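Local coordinates for 3-deoxy-manno-octulosonate cytidylyltransferase (Escherichia coli, PDB 1H7E), which catalyses transfer of CMP from CTP to the eight-carbon sugar KDO, releasing diphosphate and probably activating the sugar for lipopolysaccharide synthesis, at residues I67-D72 with V81-K86; V4-A9 with W47-D52. All blocks are in the same frame, centred on the assembly; numbering follows the deposited sequence.

Contact 1 (I67-D72 with V81-K86)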
# COMPACT_ATOMS: atom_id res chain seq x y z
N ILE A 67 32.82 -13.32 -3.55
CA ILE A 67 32.30 -14.65 -3.27
C ILE A 67 31.50 -15.04 -4.50
O ILE A 67 30.70 -14.25 -5.00
CB ILE A 67 31.44 -14.69 -1.98
CG1 ILE A 67 30.82 -16.08 -1.80
CG2 ILE A 67 30.37 -13.60 -2.01
CD1 ILE A 67 30.25 -16.31 -0.44
N MET A 68 31.84 -16.20 -5.07
CA MET A 68 31.15 -16.69 -6.25
C MET A 68 29.82 -17.28 -5.82
O MET A 68 29.71 -17.97 -4.80
CB MET A 68 32.00 -17.75 -6.95
CG MET A 68 33.16 -17.19 -7.75
SD MET A 68 32.66 -16.39 -9.28
CE MET A 68 32.18 -17.80 -10.30
N THR A 69 28.80 -16.99 -6.62
CA THR A 69 27.45 -17.46 -6.34
C THR A 69 26.93 -18.11 -7.61
O THR A 69 27.57 -18.05 -8.64
CB THR A 69 26.53 -16.27 -5.92
OG1 THR A 69 26.55 -15.25 -6.94
CG2 THR A 69 27.01 -15.64 -4.61
N ARG A 70 25.78 -18.78 -7.52
CA ARG A 70 25.21 -19.42 -8.70
C ARG A 70 24.72 -18.39 -9.73
O ARG A 70 24.37 -17.26 -9.37
CB ARG A 70 24.06 -20.34 -8.30
CG ARG A 70 24.52 -21.52 -7.48
CD ARG A 70 23.43 -22.57 -7.37
NE ARG A 70 22.26 -22.05 -6.67
CZ ARG A 70 22.13 -22.04 -5.35
NH1 ARG A 70 23.09 -22.53 -4.56
NH2 ARG A 70 21.02 -21.56 -4.80
N ASN A 71 24.77 -18.76 -11.01
CA ASN A 71 24.32 -17.87 -12.08
C ASN A 71 22.83 -18.10 -12.39
O ASN A 71 22.21 -17.28 -13.07
CB ASN A 71 25.17 -18.05 -13.35
CG ASN A 71 25.35 -19.52 -13.74
OD1 ASN A 71 26.46 -20.06 -13.67
ND2 ASN A 71 24.26 -20.16 -14.17
N ASP A 72 22.28 -19.19 -11.85
CA ASP A 72 20.88 -19.59 -12.03
C ASP A 72 19.88 -18.85 -11.11
O ASP A 72 18.71 -19.22 -11.03
CB ASP A 72 20.72 -21.11 -11.85
CG ASP A 72 21.18 -21.61 -10.47
OD1 ASP A 72 20.74 -21.07 -9.43
OD2 ASP A 72 21.97 -22.58 -10.41
N VAL A 81 20.67 -14.73 -0.30
CA VAL A 81 20.36 -15.88 0.56
C VAL A 81 21.53 -16.88 0.51
O VAL A 81 21.97 -17.42 1.54
CB VAL A 81 19.01 -16.56 0.16
CG1 VAL A 81 18.84 -17.91 0.84
CG2 VAL A 81 17.84 -15.66 0.56
N GLU A 82 22.08 -17.09 -0.68
CA GLU A 82 23.21 -17.98 -0.83
C GLU A 82 24.42 -17.42 -0.07
O GLU A 82 25.14 -18.17 0.58
CB GLU A 82 23.59 -18.18 -2.29
CG GLU A 82 24.75 -19.16 -2.44
CD GLU A 82 25.30 -19.26 -3.85
OE1 GLU A 82 24.76 -18.62 -4.77
OE2 GLU A 82 26.29 -20.00 -4.04
N VAL A 83 24.65 -16.11 -0.16
CA VAL A 83 25.77 -15.49 0.55
C VAL A 83 25.58 -15.62 2.06
O VAL A 83 26.54 -15.86 2.80
CB VAL A 83 25.92 -13.97 0.19
CG1 VAL A 83 26.96 -13.31 1.11
CG2 VAL A 83 26.34 -13.82 -1.27
N MET A 84 24.34 -15.45 2.51
CA MET A 84 24.00 -15.52 3.93
C MET A 84 24.43 -16.82 4.62
O MET A 84 24.86 -16.80 5.77
CB MET A 84 22.50 -15.28 4.12
CG MET A 84 21.97 -15.41 5.55
SD MET A 84 21.47 -17.10 5.98
CE MET A 84 20.20 -17.44 4.69
N HIS A 85 24.29 -17.94 3.93
CA HIS A 85 24.68 -19.24 4.50
C HIS A 85 26.18 -19.36 4.78
O HIS A 85 26.59 -20.05 5.71
CB HIS A 85 24.26 -20.37 3.59
CG HIS A 85 22.80 -20.64 3.62
ND1 HIS A 85 22.14 -20.99 4.77
CD2 HIS A 85 21.88 -20.63 2.63
CE1 HIS A 85 20.86 -21.18 4.50
NE2 HIS A 85 20.67 -20.97 3.21
N LYS A 86 26.97 -18.68 3.95
CA LYS A 86 28.42 -18.67 4.04
C LYS A 86 29.04 -17.53 4.83
O LYS A 86 30.08 -17.73 5.44
CB LYS A 86 29.03 -18.71 2.64
CG LYS A 86 28.80 -20.04 1.99
CD LYS A 86 29.42 -20.12 0.62
CE LYS A 86 29.28 -21.53 0.08
NZ LYS A 86 29.95 -21.64 -1.23
O HOH W 1 28.45 -19.15 -2.18
O HOH W 2 31.32 -19.70 -2.85

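Contact 2 (V4-A9 with W47-D52)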
# COMPACT_ATOMS: atom_id res chain seq x y z
N VAL A 4 27.07 -6.69 7.72
CA VAL A 4 27.95 -6.78 6.57
C VAL A 4 27.27 -6.18 5.34
O VAL A 4 26.04 -6.12 5.26
CB VAL A 4 28.40 -8.24 6.23
CG1 VAL A 4 29.01 -8.91 7.49
CG2 VAL A 4 27.26 -9.05 5.68
N ILE A 5 28.06 -5.65 4.43
CA ILE A 5 27.52 -5.09 3.20
C ILE A 5 27.83 -6.04 2.08
O ILE A 5 28.96 -6.51 1.95
CB ILE A 5 28.13 -3.72 2.87
CG1 ILE A 5 27.60 -2.67 3.85
CG2 ILE A 5 27.85 -3.34 1.42
CD1 ILE A 5 28.28 -1.33 3.71
N VAL A 6 26.81 -6.39 1.29
CA VAL A 6 26.99 -7.28 0.15
C VAL A 6 26.64 -6.49 -1.10
O VAL A 6 25.59 -5.84 -1.18
CB VAL A 6 26.09 -8.54 0.24
CG1 VAL A 6 26.26 -9.39 -1.00
CG2 VAL A 6 26.44 -9.35 1.47
N ILE A 7 27.54 -6.50 -2.08
CA ILE A 7 27.35 -5.78 -3.32
C ILE A 7 27.22 -6.78 -4.47
O ILE A 7 28.19 -7.42 -4.85
CB ILE A 7 28.55 -4.86 -3.63
CG1 ILE A 7 28.79 -3.87 -2.49
CG2 ILE A 7 28.33 -4.11 -4.96
CD1 ILE A 7 30.17 -3.24 -2.54
N PRO A 8 25.99 -6.99 -4.99
CA PRO A 8 25.76 -7.92 -6.11
C PRO A 8 26.38 -7.27 -7.34
O PRO A 8 26.10 -6.10 -7.64
CB PRO A 8 24.23 -7.92 -6.25
CG PRO A 8 23.75 -7.56 -4.90
CD PRO A 8 24.71 -6.47 -4.47
N ALA A 9 27.22 -8.00 -8.06
CA ALA A 9 27.87 -7.43 -9.23
C ALA A 9 27.96 -8.42 -10.36
O ALA A 9 28.98 -9.11 -10.51
CB ALA A 9 29.26 -6.90 -8.86
N TRP A 47 31.54 -7.35 1.05
CA TRP A 47 31.69 -8.40 0.05
C TRP A 47 31.04 -8.10 -1.29
O TRP A 47 29.96 -7.52 -1.33
CB TRP A 47 31.02 -9.68 0.55
CG TRP A 47 31.69 -10.30 1.70
CD1 TRP A 47 31.54 -9.98 3.03
CD2 TRP A 47 32.59 -11.41 1.65
NE1 TRP A 47 32.29 -10.84 3.81
CE2 TRP A 47 32.94 -11.72 2.98
CE3 TRP A 47 33.12 -12.18 0.60
CZ2 TRP A 47 33.81 -12.77 3.30
CZ3 TRP A 47 33.98 -13.21 0.92
CH2 TRP A 47 34.31 -13.50 2.25
N VAL A 48 31.63 -8.60 -2.37
CA VAL A 48 31.07 -8.47 -3.71
C VAL A 48 30.60 -9.88 -4.07
O VAL A 48 31.38 -10.84 -3.98
CB VAL A 48 32.11 -8.00 -4.75
CG1 VAL A 48 31.51 -8.03 -6.14
CG2 VAL A 48 32.59 -6.60 -4.43
N ALA A 49 29.31 -10.02 -4.39
CA ALA A 49 28.72 -11.31 -4.73
C ALA A 49 28.59 -11.33 -6.24
O ALA A 49 27.92 -10.48 -6.83
CB ALA A 49 27.36 -11.46 -4.06
N THR A 50 29.27 -12.28 -6.89
CA THR A 50 29.23 -12.34 -8.33
C THR A 50 29.09 -13.75 -8.85
O THR A 50 29.25 -14.72 -8.11
CB THR A 50 30.49 -11.69 -8.94
OG1 THR A 50 30.36 -11.62 -10.36
CG2 THR A 50 31.72 -12.49 -8.60
N ASP A 51 28.73 -13.85 -10.13
CA ASP A 51 28.58 -15.13 -10.81
C ASP A 51 29.56 -15.24 -11.98
O ASP A 51 29.56 -16.23 -12.72
CB ASP A 51 27.12 -15.34 -11.29
CG ASP A 51 26.64 -14.25 -12.26
OD1 ASP A 51 27.35 -13.25 -12.49
OD2 ASP A 51 25.52 -14.40 -12.81
N ASP A 52 30.45 -14.25 -12.10
CA ASP A 52 31.42 -14.19 -13.18
C ASP A 52 32.87 -14.05 -12.69
O ASP A 52 33.18 -13.14 -11.92
CB ASP A 52 31.06 -13.01 -14.11
CG ASP A 52 31.83 -13.04 -15.41
OD1 ASP A 52 32.95 -12.51 -15.43
OD2 ASP A 52 31.32 -13.60 -16.41

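Contact 1 (I67-D72 with V81-K86)
The loop that leaves edge strand 65-68 meets helix 76-86 chiefly at the carboxylate of Glu-82, which reaches Thr-69 and Arg-70. The Glu-82 chain leaves the helix with CG opposite the main-chain N (chi1 -178°) and stays extended, which carries the acid to the loop. There OE1 comes within 3.2 Å of Thr-69 CB and accepts the backbone N of Arg-70 at 2.9 Å through its syn lone pair, in a nearly straight bond (164° at the hydrogen); it also takes part in a hydrogen bond with His-73. One face of the Arg-70 guanidinium is turned to this carboxylate, with OE1 toward its rim and the planes 16° apart; NH1 is 4.1 Å from OE2 with no N-H aimed at it, so any attraction is probably electrostatic, short of a salt bridge. Its NE instead points in plane at Asp-72 OD1, 3.3 Å away, in a salt bridge within the loop. Both segments belong to the Rossmann-like alpha/beta portion of this GT-A-clan family, and Val-83 CG2 of the helix touches Ile-67 CG2 on the strand at 4.1 Å and Thr-69 CG2 just after it at 3.9 Å. Two waters, both donating to Met-68 O and accepting from Lys-86 NZ, bridge loop and helix; the first also donates to Glu-82 OE2 at 3.0 Å. An alanine here would probably leave the Arg-70 backbone N-H and the first water without their Glu-82 acceptor.

Contact 2 (V4-A9 with W47-D52)
With OG1 of Thr-50 anti to the backbone N (chi1 -173°), the hydroxyl is carried to the carbonyl of Ala-9 and donates to its O at 2.9 Å; in Val-48 the same torsion (chi1 173°) lays CG1 against Ala-9 CB, 3.7 Å away. Thr-50 OG1 also accepts the backbone N of Asp-52, closing an ST turn just before helix 53-61, where Asp-52 is the N-cap. Strands 4-8 and 47-50 run parallel, their short axes 4.5 Å apart at closest and crossing at -33°, a twist between neighbouring strands. Trp-47 N donates to Ile-5 O at 2.9 Å and Ile-7 N to Trp-47 O at 2.7 Å; Ala-49 N then reaches Ile-7 O, and Ala-9 N reaches Ala-49 O, so the bonds pass back and forth between the strands as parallel pairing requires. This pairing lies inside the parallel half of the central sheet of a Rossmann-like alpha/beta fold, with helices on both faces. Val-6 CG1 meets Ala-49 CB at 3.9 Å on the face that helix 76-86 covers through Val-83, while Ile-7, Val-48 and Ala-9 pack toward helices 29-38 and 53-61. Trp-47 is turned so that Ile-5 O lies at its ring edge, near the plane, and its NE1 is hydrogen-bonded to Glu-45.

In the fold
From the N terminus, strand 3-8 runs into a long excursion through the small hairpin 23-24/27-28 and helix 29-38 before strand 45-50 returns beside it, which closes contact 2. The chain continues through helix 53-61 to strand 65-68, then turns into helix 76-86, and contact 1 closes that much shorter loop. The two contacts therefore follow in series, neither nested nor crossed, with centres about 9 Å apart. They meet on strand 45-50, whose other edge receives strand 65-68: Ile-67 N lies 2.9 Å from Val-48 O, and Thr-69 N lies 2.8 Å from Thr-50 O, both probable hydrogen bonds. Val-83 CG2 on Ala-49 CB, 3.8 Å, joins helix 76-86 to the same strand.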